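Side-chain contacts in putative cytochrome P450 YjiB (Bacillus subtilis subsp. subtilis, PDB 4RM4), which probably acts as a heme-dependent monooxygenase of the cytochrome P450 family, using molecular oxygen to oxidise its substrates: residues Q121-R126 / S368-M373; S377-E382 / G388-R393; K159-L164 / A192-G197; H25-Y30 / A317-A322; Y253-L256 / V261-E264. All blocks are in the same frame, centred on the assembly; numbering follows the deposited sequence. Where two conformers were deposited one is given.

All five contacts lie outside the heme pocket, where Cys349 is probably the axial ligand of the iron. Contact 2, the hairpin, comes within about 11 Å of the bound heme through Gly388. The side chain of Phe27 in contact 4 is about 12 Å from the heme. The side chain of Ile255 in contact 5 is about 14 Å from the heme. Contact 5 joins two others. Tyr262 OH probably hydrogen-bonds to Phe370 O of contact 1 at 2.8 Å, and Tyr253 and Leu256 pack against Phe392 and, through Tyr253, Ile378 of contact 2. Contacts 1 and 2 follow each other along the chain, their centres 20 Å apart. Contact 3 stands apart, with its nearest atoms about 11 Å from contacts 1 and 2.

Contact 1 of 5, residues Q121-R126 / S368-M373; sequences QKFQGR and SAFPHM
Phe123 and Phe370 meet rim to rim: CE1 of Phe123 is 3.8 Å from CE2 of Phe370, and neither ring lies over the face of the other. The ring planes are only 13° apart, yet the centroids are 6.0 Å from each other, too far displaced for a stack. Phe123 reaches this place with CG between its backbone N and carbonyl carbon (chi1 60°). Beside the rings, the chain of Gln124 bends at chi2 (83°) and carries its amide to the end of helix 352-369. There NE2 donates to Ala369 O at 3.3 Å, approaching from above the carbonyl plane although the acceptor lies close to the plane of the amide. The same amide passes Ala369 CB and the Phe370 rim, where NE2 is 4.0 Å from CE1. Phe129 meets both rings from outside the two segments. An alanine in place of Phe370 would be likely to leave the Phe123 rim without this aromatic neighbour and open a gap beside the Gln124 amide. The arrangement joins the ends of two helices of the P450 fold, 102-123 and 352-369, by an aromatic cluster within and an amide-to-carbonyl bond at the more exposed side.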
# COMPACT_ATOMS: atom_id res chain seq x y z
N GLN A 121 -20.63 -12.65 0.29
CA GLN A 121 -21.77 -13.46 0.71
C GLN A 121 -22.32 -13.05 2.07
O GLN A 121 -23.53 -13.10 2.30
CB GLN A 121 -21.41 -14.96 0.72
CG GLN A 121 -21.55 -15.65 -0.63
CD GLN A 121 -20.89 -17.02 -0.67
OE1 GLN A 121 -19.99 -17.31 0.12
NE2 GLN A 121 -21.33 -17.86 -1.60
N LYS A 122 -21.43 -12.62 2.96
CA LYS A 122 -21.82 -12.23 4.31
C LYS A 122 -22.70 -10.97 4.34
O LYS A 122 -23.53 -10.82 5.24
CB LYS A 122 -20.59 -12.03 5.21
CG LYS A 122 -19.77 -13.28 5.47
CD LYS A 122 -18.69 -13.03 6.52
CE LYS A 122 -17.76 -14.22 6.69
NZ LYS A 122 -18.47 -15.43 7.20
N PHE A 123 -22.53 -10.07 3.37
CA PHE A 123 -23.33 -8.85 3.36
C PHE A 123 -24.19 -8.67 2.10
O PHE A 123 -24.75 -7.59 1.87
CB PHE A 123 -22.48 -7.60 3.65
CG PHE A 123 -21.36 -7.36 2.67
CD1 PHE A 123 -21.54 -6.50 1.59
CD2 PHE A 123 -20.12 -7.96 2.84
CE1 PHE A 123 -20.51 -6.26 0.70
CE2 PHE A 123 -19.09 -7.72 1.94
CZ PHE A 123 -19.28 -6.87 0.87
N GLN A 124 -24.31 -9.74 1.32
CA GLN A 124 -25.01 -9.74 0.04
C GLN A 124 -26.49 -9.33 0.10
O GLN A 124 -27.06 -8.87 -0.89
CB GLN A 124 -24.90 -11.14 -0.59
CG GLN A 124 -25.71 -11.33 -1.87
CD GLN A 124 -24.99 -10.82 -3.10
OE1 GLN A 124 -24.15 -11.52 -3.68
NE2 GLN A 124 -25.31 -9.60 -3.53
N GLY A 125 -27.12 -9.50 1.26
CA GLY A 125 -28.54 -9.22 1.38
C GLY A 125 -28.91 -7.91 2.07
O GLY A 125 -30.09 -7.61 2.25
N ARG A 126 -27.91 -7.12 2.43
CA ARG A 126 -28.14 -5.94 3.26
C ARG A 126 -28.35 -4.68 2.44
O ARG A 126 -27.79 -4.53 1.35
CB ARG A 126 -26.99 -5.77 4.25
CG ARG A 126 -26.85 -6.96 5.20
CD ARG A 126 -25.48 -7.00 5.86
NE ARG A 126 -25.13 -5.73 6.49
CZ ARG A 126 -23.97 -5.49 7.08
NH1 ARG A 126 -23.03 -6.43 7.11
NH2 ARG A 126 -23.73 -4.30 7.63
N SER A 368 -20.15 -6.35 -9.52
CA SER A 368 -21.00 -7.39 -10.11
C SER A 368 -22.12 -7.80 -9.15
O SER A 368 -23.25 -8.10 -9.58
CB SER A 368 -20.15 -8.61 -10.48
OG SER A 368 -20.91 -9.60 -11.14
N ALA A 369 -21.82 -7.84 -7.86
CA ALA A 369 -22.79 -8.29 -6.87
C ALA A 369 -23.89 -7.27 -6.61
O ALA A 369 -24.97 -7.63 -6.15
CB ALA A 369 -22.09 -8.66 -5.56
N PHE A 370 -23.60 -6.00 -6.90
CA PHE A 370 -24.53 -4.92 -6.56
C PHE A 370 -24.89 -4.06 -7.76
O PHE A 370 -24.02 -3.41 -8.35
CB PHE A 370 -23.96 -4.08 -5.42
CG PHE A 370 -23.80 -4.85 -4.14
CD1 PHE A 370 -24.91 -5.19 -3.39
CD2 PHE A 370 -22.55 -5.26 -3.71
CE1 PHE A 370 -24.78 -5.91 -2.21
CE2 PHE A 370 -22.41 -5.99 -2.53
CZ PHE A 370 -23.53 -6.32 -1.78
N PRO A 371 -26.17 -4.06 -8.13
CA PRO A 371 -26.62 -3.28 -9.29
C PRO A 371 -26.40 -1.79 -9.09
O PRO A 371 -26.00 -1.08 -10.02
CB PRO A 371 -28.11 -3.62 -9.40
CG PRO A 371 -28.50 -4.10 -8.04
CD PRO A 371 -27.29 -4.78 -7.49
N HIS A 372 -26.66 -1.31 -7.88
CA HIS A 372 -26.50 0.10 -7.58
C HIS A 372 -25.99 0.32 -6.16
O HIS A 372 -26.29 -0.45 -5.25
CB HIS A 372 -27.83 0.84 -7.78
CG HIS A 372 -27.83 2.24 -7.25
ND1 HIS A 372 -27.35 3.31 -7.98
CD2 HIS A 372 -28.24 2.75 -6.07
CE1 HIS A 372 -27.47 4.42 -7.27
NE2 HIS A 372 -28.01 4.11 -6.10
N MET A 373 -25.21 1.38 -5.98
CA MET A 373 -24.57 1.66 -4.71
C MET A 373 -24.41 3.17 -4.58
O MET A 373 -24.16 3.86 -5.56
CB MET A 373 -23.21 0.96 -4.69
CG MET A 373 -22.55 0.87 -3.35
SD MET A 373 -20.95 0.04 -3.49
CE MET A 373 -21.42 -1.68 -3.67

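Contact 2 of 5, residues S377-E382 / G388-R393; sequences SITPIE and GLKSFR
Ser377 and Arg393 pair across an antiparallel beta hairpin, strands 374-380 and 389-395, that carries a classic beta bulge. Backbone bonds set the register: Arg393 N donates to Ser377 O at 2.9 Å and Ser377 N returns to Arg393 O, while Thr379 N donates to Ser391 O. At the bulge Lys390 and Ser391 both face Thr379, whose carbonyl O takes Lys390 N at 2.8 Å and, weakly, Ser391 N. Beyond it Ile381 N bonds almost straight (173°) to Gly388 O. The apolar contacts gather on the face of Ile378 and Phe392. CG2 of Ile378 sits 3.8 Å from both Leu389 CD1 and Phe392 CD1, a single methyl wedged between two neighbours; Tyr253 of helix 226-257 also touches Ile378. Farther along the hairpin, Ile381 lays its tip along the Gly388 backbone, with CD1 3.6 Å from Gly388 C. Polar side chains occupy the opposite face, where one water joins Ser377 OG to Ser391 OG. Arg393 forms a salt bridge through NH2 with Glu128, and the bend of the arginine chain at chi3 (-49°) lets NE hydrogen-bond to Ser377 OG at 3.1 Å, with the hydroxyl oxygen tilted 23° from the guanidinium plane.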
# COMPACT_ATOMS: atom_id res chain seq x y z
N SER A 377 -21.83 7.81 4.07
CA SER A 377 -20.89 8.58 4.88
C SER A 377 -19.50 7.97 4.88
O SER A 377 -19.34 6.76 4.72
CB SER A 377 -21.40 8.72 6.32
OG SER A 377 -21.46 7.45 6.95
N ILE A 378 -18.50 8.83 5.05
CA ILE A 378 -17.14 8.36 5.27
C ILE A 378 -16.54 8.94 6.55
O ILE A 378 -16.95 9.99 7.04
CB ILE A 378 -16.21 8.70 4.09
CG1 ILE A 378 -16.22 10.20 3.80
CG2 ILE A 378 -16.59 7.90 2.86
CD1 ILE A 378 -15.16 10.63 2.80
N THR A 379 -15.57 8.20 7.09
CA THR A 379 -14.75 8.66 8.18
C THR A 379 -13.32 8.44 7.73
O THR A 379 -12.92 7.31 7.47
CB THR A 379 -15.00 7.86 9.46
OG1 THR A 379 -16.40 7.89 9.77
CG2 THR A 379 -14.21 8.45 10.63
N PRO A 380 -12.56 9.53 7.59
CA PRO A 380 -11.20 9.43 7.06
C PRO A 380 -10.22 8.97 8.12
O PRO A 380 -10.40 9.25 9.30
CB PRO A 380 -10.88 10.87 6.64
CG PRO A 380 -12.20 11.62 6.68
CD PRO A 380 -13.00 10.92 7.73
N ILE A 381 -9.17 8.29 7.69
CA ILE A 381 -8.05 8.05 8.59
C ILE A 381 -7.32 9.37 8.82
O ILE A 381 -7.03 10.10 7.87
CB ILE A 381 -7.06 7.04 7.99
CG1 ILE A 381 -7.78 5.73 7.68
CG2 ILE A 381 -5.89 6.83 8.95
CD1 ILE A 381 -6.96 4.77 6.81
N GLU A 382 -7.03 9.67 10.09
CA GLU A 382 -6.29 10.89 10.42
C GLU A 382 -4.83 10.56 10.72
O GLU A 382 -4.43 10.44 11.88
CB GLU A 382 -6.93 11.62 11.61
CG GLU A 382 -8.29 12.25 11.31
CD GLU A 382 -9.44 11.26 11.44
OE1 GLU A 382 -9.22 10.14 11.94
OE2 GLU A 382 -10.58 11.62 11.04
N GLY A 388 -6.68 7.08 3.36
CA GLY A 388 -7.75 6.12 3.20
C GLY A 388 -8.88 6.35 4.19
O GLY A 388 -8.95 7.42 4.79
N LEU A 389 -9.73 5.35 4.34
CA LEU A 389 -10.97 5.46 5.10
C LEU A 389 -11.02 4.45 6.26
O LEU A 389 -10.68 3.29 6.10
CB LEU A 389 -12.17 5.24 4.17
CG LEU A 389 -12.34 6.25 3.03
CD1 LEU A 389 -13.48 5.85 2.13
CD2 LEU A 389 -12.57 7.63 3.63
N LYS A 390 -11.45 4.94 7.42
CA LYS A 390 -11.73 4.09 8.58
C LYS A 390 -13.08 3.39 8.39
O LYS A 390 -13.28 2.25 8.83
CB LYS A 390 -11.76 4.96 9.84
CG LYS A 390 -12.00 4.17 11.13
CD LYS A 390 -12.43 5.08 12.28
CE LYS A 390 -12.74 4.27 13.54
NZ LYS A 390 -13.59 3.09 13.23
N SER A 391 -14.00 4.09 7.74
CA SER A 391 -15.32 3.54 7.46
C SER A 391 -15.85 4.17 6.20
O SER A 391 -15.56 5.33 5.91
CB SER A 391 -16.28 3.79 8.63
OG SER A 391 -16.55 5.16 8.77
N PHE A 392 -16.64 3.39 5.46
CA PHE A 392 -17.18 3.78 4.16
C PHE A 392 -18.56 3.14 4.05
O PHE A 392 -18.72 1.99 3.58
CB PHE A 392 -16.21 3.32 3.06
CG PHE A 392 -16.59 3.75 1.67
CD1 PHE A 392 -17.72 4.52 1.43
CD2 PHE A 392 -15.80 3.37 0.59
CE1 PHE A 392 -18.06 4.90 0.14
CE2 PHE A 392 -16.14 3.74 -0.71
CZ PHE A 392 -17.27 4.51 -0.93
N ARG A 393 -19.58 3.87 4.48
CA ARG A 393 -20.92 3.31 4.54
C ARG A 393 -21.67 3.60 3.26
O ARG A 393 -21.77 4.75 2.84
CB ARG A 393 -21.68 3.83 5.76
CG ARG A 393 -21.12 3.29 7.08
CD ARG A 393 -22.09 3.49 8.23
NE ARG A 393 -22.59 4.86 8.28
CZ ARG A 393 -23.87 5.19 8.41
NH1 ARG A 393 -24.22 6.46 8.45
NH2 ARG A 393 -24.79 4.24 8.51
O HOH W 1 -18.81 6.85 8.06
O HOH W 2 -7.05 9.81 4.89

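Contact 3 of 5, residues K159-L164 / A192-G197; sequences KAWSDL and AAFFAG
Trp161 drives the edge of its six-membered ring at the face of Phe194, an offset edge-to-face pair that bridges helices 155-165 and 177-204 of the P450 fold. The two ring planes stand at 65°, and the centroids are 4.8 Å apart. Packing is tight at this one place: CZ3 of Trp161 comes in over the ring face, displaced toward its rim, while CH2 reaches Phe194 CB at 3.5 Å. Phe194 offers that face with CG anti to its backbone N (chi1 -180°), and the indole extends from the other helix to meet it. Away from the rings the pairing is loose. The nearest CA atoms, those of Trp161 and Phe194, are 10.5 Å apart, and the flanking residues of the two segments do not meet; Ala193 and Gly197 lie toward solvent. The indole is further placed by Glu190, whose OE1 accepts from NE1, and by Cys187 and Leu191 of the same helix. With an alanine in place of Phe194, the Trp161 edge would probably face a gap and the one side-chain link between these segments would be lost. The closest approach is from Trp161 CZ3 to Phe194 CG, 3.3 Å.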
# COMPACT_ATOMS: atom_id res chain seq x y z
N LYS A 159 -4.69 -12.64 12.41
CA LYS A 159 -5.47 -11.43 12.24
C LYS A 159 -5.22 -10.45 13.39
O LYS A 159 -5.06 -9.26 13.17
CB LYS A 159 -6.95 -11.78 12.14
CG LYS A 159 -7.88 -10.58 12.00
CD LYS A 159 -7.63 -9.85 10.68
CE LYS A 159 -8.79 -8.93 10.34
NZ LYS A 159 -8.63 -8.28 9.01
N ALA A 160 -5.18 -10.97 14.61
CA ALA A 160 -4.96 -10.15 15.79
C ALA A 160 -3.63 -9.39 15.72
O ALA A 160 -3.56 -8.21 16.08
CB ALA A 160 -5.02 -10.99 17.05
N TRP A 161 -2.59 -10.08 15.28
CA TRP A 161 -1.29 -9.46 15.02
C TRP A 161 -1.38 -8.37 13.95
O TRP A 161 -0.79 -7.30 14.09
CB TRP A 161 -0.28 -10.52 14.58
CG TRP A 161 0.21 -11.39 15.69
CD1 TRP A 161 0.45 -11.03 16.98
CD2 TRP A 161 0.53 -12.79 15.61
NE1 TRP A 161 0.90 -12.11 17.71
CE2 TRP A 161 0.95 -13.20 16.89
CE3 TRP A 161 0.49 -13.73 14.57
CZ2 TRP A 161 1.33 -14.52 17.16
CZ3 TRP A 161 0.86 -15.03 14.84
CH2 TRP A 161 1.28 -15.41 16.13
N SER A 162 -2.10 -8.66 12.87
CA SER A 162 -2.24 -7.67 11.79
C SER A 162 -2.96 -6.42 12.26
O SER A 162 -2.67 -5.31 11.79
CB SER A 162 -2.93 -8.27 10.56
OG SER A 162 -2.01 -9.01 9.79
N ASP A 163 -3.90 -6.59 13.19
CA ASP A 163 -4.59 -5.44 13.77
C ASP A 163 -3.64 -4.57 14.58
O ASP A 163 -3.68 -3.34 14.50
CB ASP A 163 -5.74 -5.88 14.67
CG ASP A 163 -6.89 -6.47 13.90
OD1 ASP A 163 -6.95 -6.24 12.67
OD2 ASP A 163 -7.72 -7.17 14.51
N LEU A 164 -2.81 -5.23 15.37
CA LEU A 164 -1.85 -4.54 16.21
C LEU A 164 -0.85 -3.77 15.37
O LEU A 164 -0.33 -2.74 15.80
CB LEU A 164 -1.12 -5.53 17.11
CG LEU A 164 -1.89 -5.99 18.35
CD1 LEU A 164 -1.27 -7.25 18.94
CD2 LEU A 164 -1.94 -4.86 19.36
N ALA A 192 7.68 -12.93 14.60
CA ALA A 192 8.95 -13.58 14.30
C ALA A 192 8.95 -15.07 14.67
O ALA A 192 9.27 -15.91 13.84
CB ALA A 192 10.10 -12.86 15.00
N ALA A 193 8.58 -15.37 15.92
CA ALA A 193 8.52 -16.76 16.38
C ALA A 193 7.49 -17.58 15.61
O ALA A 193 7.71 -18.75 15.30
CB ALA A 193 8.22 -16.81 17.89
N PHE A 194 6.37 -16.95 15.28
CA PHE A 194 5.33 -17.62 14.52
C PHE A 194 5.85 -17.95 13.12
O PHE A 194 5.72 -19.09 12.65
CB PHE A 194 4.08 -16.73 14.45
CG PHE A 194 2.92 -17.34 13.68
CD1 PHE A 194 2.73 -17.05 12.34
CD2 PHE A 194 2.02 -18.18 14.32
CE1 PHE A 194 1.67 -17.60 11.64
CE2 PHE A 194 0.96 -18.73 13.63
CZ PHE A 194 0.78 -18.44 12.29
N PHE A 195 6.44 -16.96 12.45
CA PHE A 195 7.00 -17.19 11.12
C PHE A 195 8.12 -18.23 11.18
O PHE A 195 8.29 -19.01 10.25
CB PHE A 195 7.52 -15.89 10.48
CG PHE A 195 6.44 -14.98 9.97
CD1 PHE A 195 5.42 -15.47 9.16
CD2 PHE A 195 6.44 -13.64 10.30
CE1 PHE A 195 4.42 -14.63 8.69
CE2 PHE A 195 5.43 -12.80 9.84
CZ PHE A 195 4.43 -13.29 9.04
N ALA A 196 8.90 -18.22 12.26
CA ALA A 196 9.97 -19.21 12.43
C ALA A 196 9.37 -20.60 12.35
O ALA A 196 9.91 -21.49 11.69
CB ALA A 196 10.69 -19.00 13.76
N GLY A 197 8.26 -20.80 13.04
CA GLY A 197 7.57 -22.08 13.03
C GLY A 197 7.10 -22.48 11.64
O GLY A 197 7.28 -23.63 11.23

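Contact 4 of 5, residues H25-Y30 / A317-A322; sequences HPFPWY and ANRDEA
The guanidinium of Arg319 lies almost flat on the ring of Phe27, with the planes just 8° apart and the group centres separated by 3.7 Å. CZ stands over the ring face, 17° off its normal, which makes the stack a cation-pi interaction as well. NH2 sits above the middle of the ring, 3.6 Å from Phe27 CE2, while NE lies near CD1 and CE1, and NH1 extends past CG toward CB. The chain of Arg319 bends at chi2 (-64°), which lets CG brush Phe27 CD1 at 3.8 Å before the guanidinium spreads over the ring. The opposite face of Phe27 is covered by Pro26, whose CG is 4.0 Å above the plane, and the ring is thereby sandwiched between a proline and a cation. Stacking leaves the N-H bonds of the arginine directed outward along its own plane. NH2 uses one to reach Phe282 O, and the Phe282 ring adds a second cation-pi contact; together these probably help to fix the rotation of the buried guanidinium. Next along the chain, Asp320 OD1 accepts from Ala322 N at 2.8 Å in an Asx turn, and Ala317 to Asp320 form a type I beta turn. The contact ties the start of helix 27-36 to the turn at the end of helix 314-317, an arginine-aromatic stack between parts of the P450 fold that are far apart in sequence.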
# COMPACT_ATOMS: atom_id res chain seq x y z
N HIS A 25 -9.21 15.10 2.14
CA HIS A 25 -9.22 16.13 1.09
C HIS A 25 -7.95 16.97 1.08
O HIS A 25 -8.01 18.19 1.20
CB HIS A 25 -10.45 17.04 1.24
CG HIS A 25 -11.75 16.31 1.10
ND1 HIS A 25 -12.35 16.10 -0.12
CD2 HIS A 25 -12.54 15.72 2.02
CE1 HIS A 25 -13.47 15.42 0.06
NE2 HIS A 25 -13.60 15.17 1.35
N PRO A 26 -6.79 16.31 0.93
CA PRO A 26 -5.52 17.05 0.97
C PRO A 26 -5.13 17.69 -0.36
O PRO A 26 -4.13 18.43 -0.41
CB PRO A 26 -4.52 15.95 1.31
CG PRO A 26 -5.08 14.76 0.62
CD PRO A 26 -6.57 14.86 0.80
N PHE A 27 -5.87 17.42 -1.42
CA PHE A 27 -5.43 17.77 -2.77
C PHE A 27 -5.36 19.27 -3.08
O PHE A 27 -4.44 19.72 -3.75
CB PHE A 27 -6.21 16.96 -3.80
CG PHE A 27 -6.08 15.48 -3.58
CD1 PHE A 27 -4.90 14.83 -3.92
CD2 PHE A 27 -7.08 14.76 -2.96
CE1 PHE A 27 -4.74 13.47 -3.69
CE2 PHE A 27 -6.93 13.39 -2.72
CZ PHE A 27 -5.75 12.75 -3.09
N PRO A 28 -6.33 20.04 -2.58
CA PRO A 28 -6.16 21.50 -2.68
C PRO A 28 -4.86 22.00 -2.04
O PRO A 28 -4.19 22.87 -2.63
CB PRO A 28 -7.39 22.04 -1.95
CG PRO A 28 -8.43 21.00 -2.19
CD PRO A 28 -7.68 19.68 -2.10
N TRP A 29 -4.48 21.46 -0.89
CA TRP A 29 -3.23 21.88 -0.25
C TRP A 29 -2.01 21.51 -1.09
O TRP A 29 -1.13 22.34 -1.28
CB TRP A 29 -3.11 21.34 1.17
CG TRP A 29 -1.81 21.74 1.83
CD1 TRP A 29 -1.43 22.99 2.20
CD2 TRP A 29 -0.73 20.87 2.17
NE1 TRP A 29 -0.17 22.96 2.76
CE2 TRP A 29 0.28 21.66 2.75
CE3 TRP A 29 -0.51 19.49 2.05
CZ2 TRP A 29 1.48 21.13 3.21
CZ3 TRP A 29 0.68 18.96 2.50
CH2 TRP A 29 1.67 19.78 3.07
N TYR A 30 -1.95 20.26 -1.56
CA TYR A 30 -0.90 19.85 -2.48
C TYR A 30 -0.83 20.83 -3.66
O TYR A 30 0.25 21.26 -4.06
CB TYR A 30 -1.18 18.46 -3.05
CG TYR A 30 -1.15 17.29 -2.07
CD1 TYR A 30 -1.90 16.14 -2.31
CD2 TYR A 30 -0.36 17.33 -0.93
CE1 TYR A 30 -1.88 15.07 -1.43
CE2 TYR A 30 -0.32 16.25 -0.05
CZ TYR A 30 -1.09 15.13 -0.31
OH TYR A 30 -1.07 14.06 0.55
N ALA A 317 2.55 14.44 -6.60
CA ALA A 317 3.11 14.15 -7.92
C ALA A 317 2.05 13.65 -8.90
O ALA A 317 2.02 14.03 -10.07
CB ALA A 317 4.23 13.13 -7.79
N ASN A 318 1.17 12.81 -8.38
CA ASN A 318 0.17 12.13 -9.17
C ASN A 318 -0.94 13.08 -9.65
O ASN A 318 -1.76 12.70 -10.49
CB ASN A 318 -0.44 10.98 -8.36
CG ASN A 318 0.44 9.72 -8.33
OD1 ASN A 318 1.51 9.66 -8.95
ND2 ASN A 318 -0.02 8.71 -7.60
N ARG A 319 -0.96 14.30 -9.11
CA ARG A 319 -1.94 15.33 -9.49
C ARG A 319 -1.30 16.49 -10.24
O ARG A 319 -1.96 17.51 -10.52
CB ARG A 319 -2.64 15.91 -8.25
CG ARG A 319 -3.38 14.91 -7.37
CD ARG A 319 -4.52 14.30 -8.14
NE ARG A 319 -5.53 13.62 -7.33
CZ ARG A 319 -6.69 14.14 -6.95
NH1 ARG A 319 -7.01 15.39 -7.28
NH2 ARG A 319 -7.54 13.40 -6.25
N ASP A 320 -0.01 16.37 -10.53
CA ASP A 320 0.77 17.46 -11.09
C ASP A 320 0.41 17.74 -12.55
O ASP A 320 0.57 16.88 -13.41
CB ASP A 320 2.26 17.17 -10.95
CG ASP A 320 3.12 18.34 -11.38
OD1 ASP A 320 2.58 19.30 -11.97
OD2 ASP A 320 4.35 18.28 -11.12
N GLU A 321 -0.11 18.94 -12.79
CA GLU A 321 -0.53 19.39 -14.11
C GLU A 321 0.59 19.34 -15.15
O GLU A 321 0.33 19.25 -16.35
CB GLU A 321 -1.07 20.83 -14.00
CG GLU A 321 -2.23 21.01 -12.98
CD GLU A 321 -1.81 21.10 -11.49
OE1 GLU A 321 -0.63 20.86 -11.13
OE2 GLU A 321 -2.68 21.44 -10.66
N ALA A 322 1.84 19.42 -14.70
CA ALA A 322 2.98 19.42 -15.61
C ALA A 322 3.24 18.05 -16.22
O ALA A 322 3.94 17.94 -17.23
CB ALA A 322 4.23 19.92 -14.90

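Contact 5 of 5, residues Y253-L256 / V261-E264; sequences YSIL and VYEE
Ile255 pushes its CG2 methyl into the shallow hollow between Val261 and Tyr262, at the corner where helix 226-257 gives way to helix 261-267. The methyl lies 3.8 Å from Tyr262 CA and 4.0 Å from its CB, and Val261 CG1 closes the side of the hollow at 4.1 Å. The Ile255 and Val261 side chains cross at about a right angle. CG2 is placed there by being anti to the backbone N of Ile255, while the other branch, CG1, grazes Val261 CG1. A second bump is Leu256 CD2, which comes to 3.5 Å from Tyr262 CD1. Here the two side chains run side by side in the same direction, and the leucine methyl rests obliquely against the ring. Tyr262 continues past both residues, and its hydroxyl probably hydrogen-bonds to Phe370 O beyond helix 352-369. Where the backbones come close, a water fills the join, donating to Ile255 O at 2.8 Å and accepting from Tyr262 N at 2.9 Å. No direct hydrogen bond crosses the two segments, which suggests that the side chains meet here mainly through apolar fit, with the water satisfying a carbonyl near the end of one helix and an amide near the start of the next.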
# COMPACT_ATOMS: atom_id res chain seq x y z
N TYR A 253 -14.60 4.67 -3.77
CA TYR A 253 -15.07 6.03 -3.50
C TYR A 253 -14.97 6.85 -4.78
O TYR A 253 -15.93 7.53 -5.16
CB TYR A 253 -14.27 6.71 -2.39
CG TYR A 253 -14.83 8.05 -1.95
CD1 TYR A 253 -15.74 8.13 -0.89
CD2 TYR A 253 -14.46 9.23 -2.58
CE1 TYR A 253 -16.25 9.35 -0.49
CE2 TYR A 253 -14.95 10.45 -2.18
CZ TYR A 253 -15.85 10.50 -1.14
OH TYR A 253 -16.36 11.72 -0.75
N SER A 254 -13.82 6.77 -5.43
CA SER A 254 -13.61 7.52 -6.68
C SER A 254 -14.62 7.10 -7.74
O SER A 254 -15.16 7.95 -8.47
CB SER A 254 -12.19 7.32 -7.20
OG SER A 254 -11.23 7.67 -6.23
N ILE A 255 -14.88 5.80 -7.81
CA ILE A 255 -15.84 5.27 -8.78
C ILE A 255 -17.26 5.80 -8.52
O ILE A 255 -17.95 6.22 -9.46
CB ILE A 255 -15.82 3.73 -8.84
CG1 ILE A 255 -14.60 3.25 -9.62
CG2 ILE A 255 -17.09 3.19 -9.52
CD1 ILE A 255 -14.15 1.76 -9.32
N LEU A 256 -17.68 5.79 -7.26
CA LEU A 256 -19.02 6.27 -6.91
C LEU A 256 -19.16 7.77 -7.11
O LEU A 256 -20.25 8.25 -7.43
CB LEU A 256 -19.35 5.95 -5.44
CG LEU A 256 -19.45 4.48 -5.03
CD1 LEU A 256 -19.88 4.39 -3.56
CD2 LEU A 256 -20.42 3.75 -5.94
N VAL A 261 -19.61 6.01 -14.00
CA VAL A 261 -18.49 5.07 -14.01
C VAL A 261 -18.86 3.71 -13.40
O VAL A 261 -18.44 2.67 -13.89
CB VAL A 261 -17.24 5.65 -13.31
CG1 VAL A 261 -16.10 4.61 -13.26
CG2 VAL A 261 -16.77 6.93 -14.01
N TYR A 262 -19.66 3.72 -12.33
CA TYR A 262 -20.07 2.46 -11.70
C TYR A 262 -20.80 1.58 -12.71
O TYR A 262 -20.52 0.39 -12.84
CB TYR A 262 -20.98 2.73 -10.49
CG TYR A 262 -21.28 1.52 -9.61
CD1 TYR A 262 -20.55 1.28 -8.46
CD2 TYR A 262 -22.29 0.62 -9.93
CE1 TYR A 262 -20.82 0.16 -7.64
CE2 TYR A 262 -22.57 -0.48 -9.13
CZ TYR A 262 -21.82 -0.71 -7.99
OH TYR A 262 -22.11 -1.80 -7.19
N GLU A 263 -21.73 2.18 -13.44
CA GLU A 263 -22.55 1.48 -14.41
C GLU A 263 -21.71 1.00 -15.59
O GLU A 263 -21.91 -0.09 -16.12
CB GLU A 263 -23.67 2.40 -14.88
CG GLU A 263 -24.60 2.91 -13.77
CD GLU A 263 -23.88 3.63 -12.63
OE1 GLU A 263 -22.99 4.49 -12.87
OE2 GLU A 263 -24.24 3.35 -11.46
N GLU A 264 -20.78 1.85 -16.02
CA GLU A 264 -19.89 1.52 -17.13
C GLU A 264 -19.01 0.33 -16.77
O GLU A 264 -18.81 -0.57 -17.58
CB GLU A 264 -19.02 2.73 -17.51
CG GLU A 264 -17.92 2.44 -18.52
CD GLU A 264 -18.42 2.42 -19.97
OE1 GLU A 264 -19.58 2.82 -20.24
OE2 GLU A 264 -17.63 2.01 -20.86
O HOH W 3 -20.43 5.98 -10.71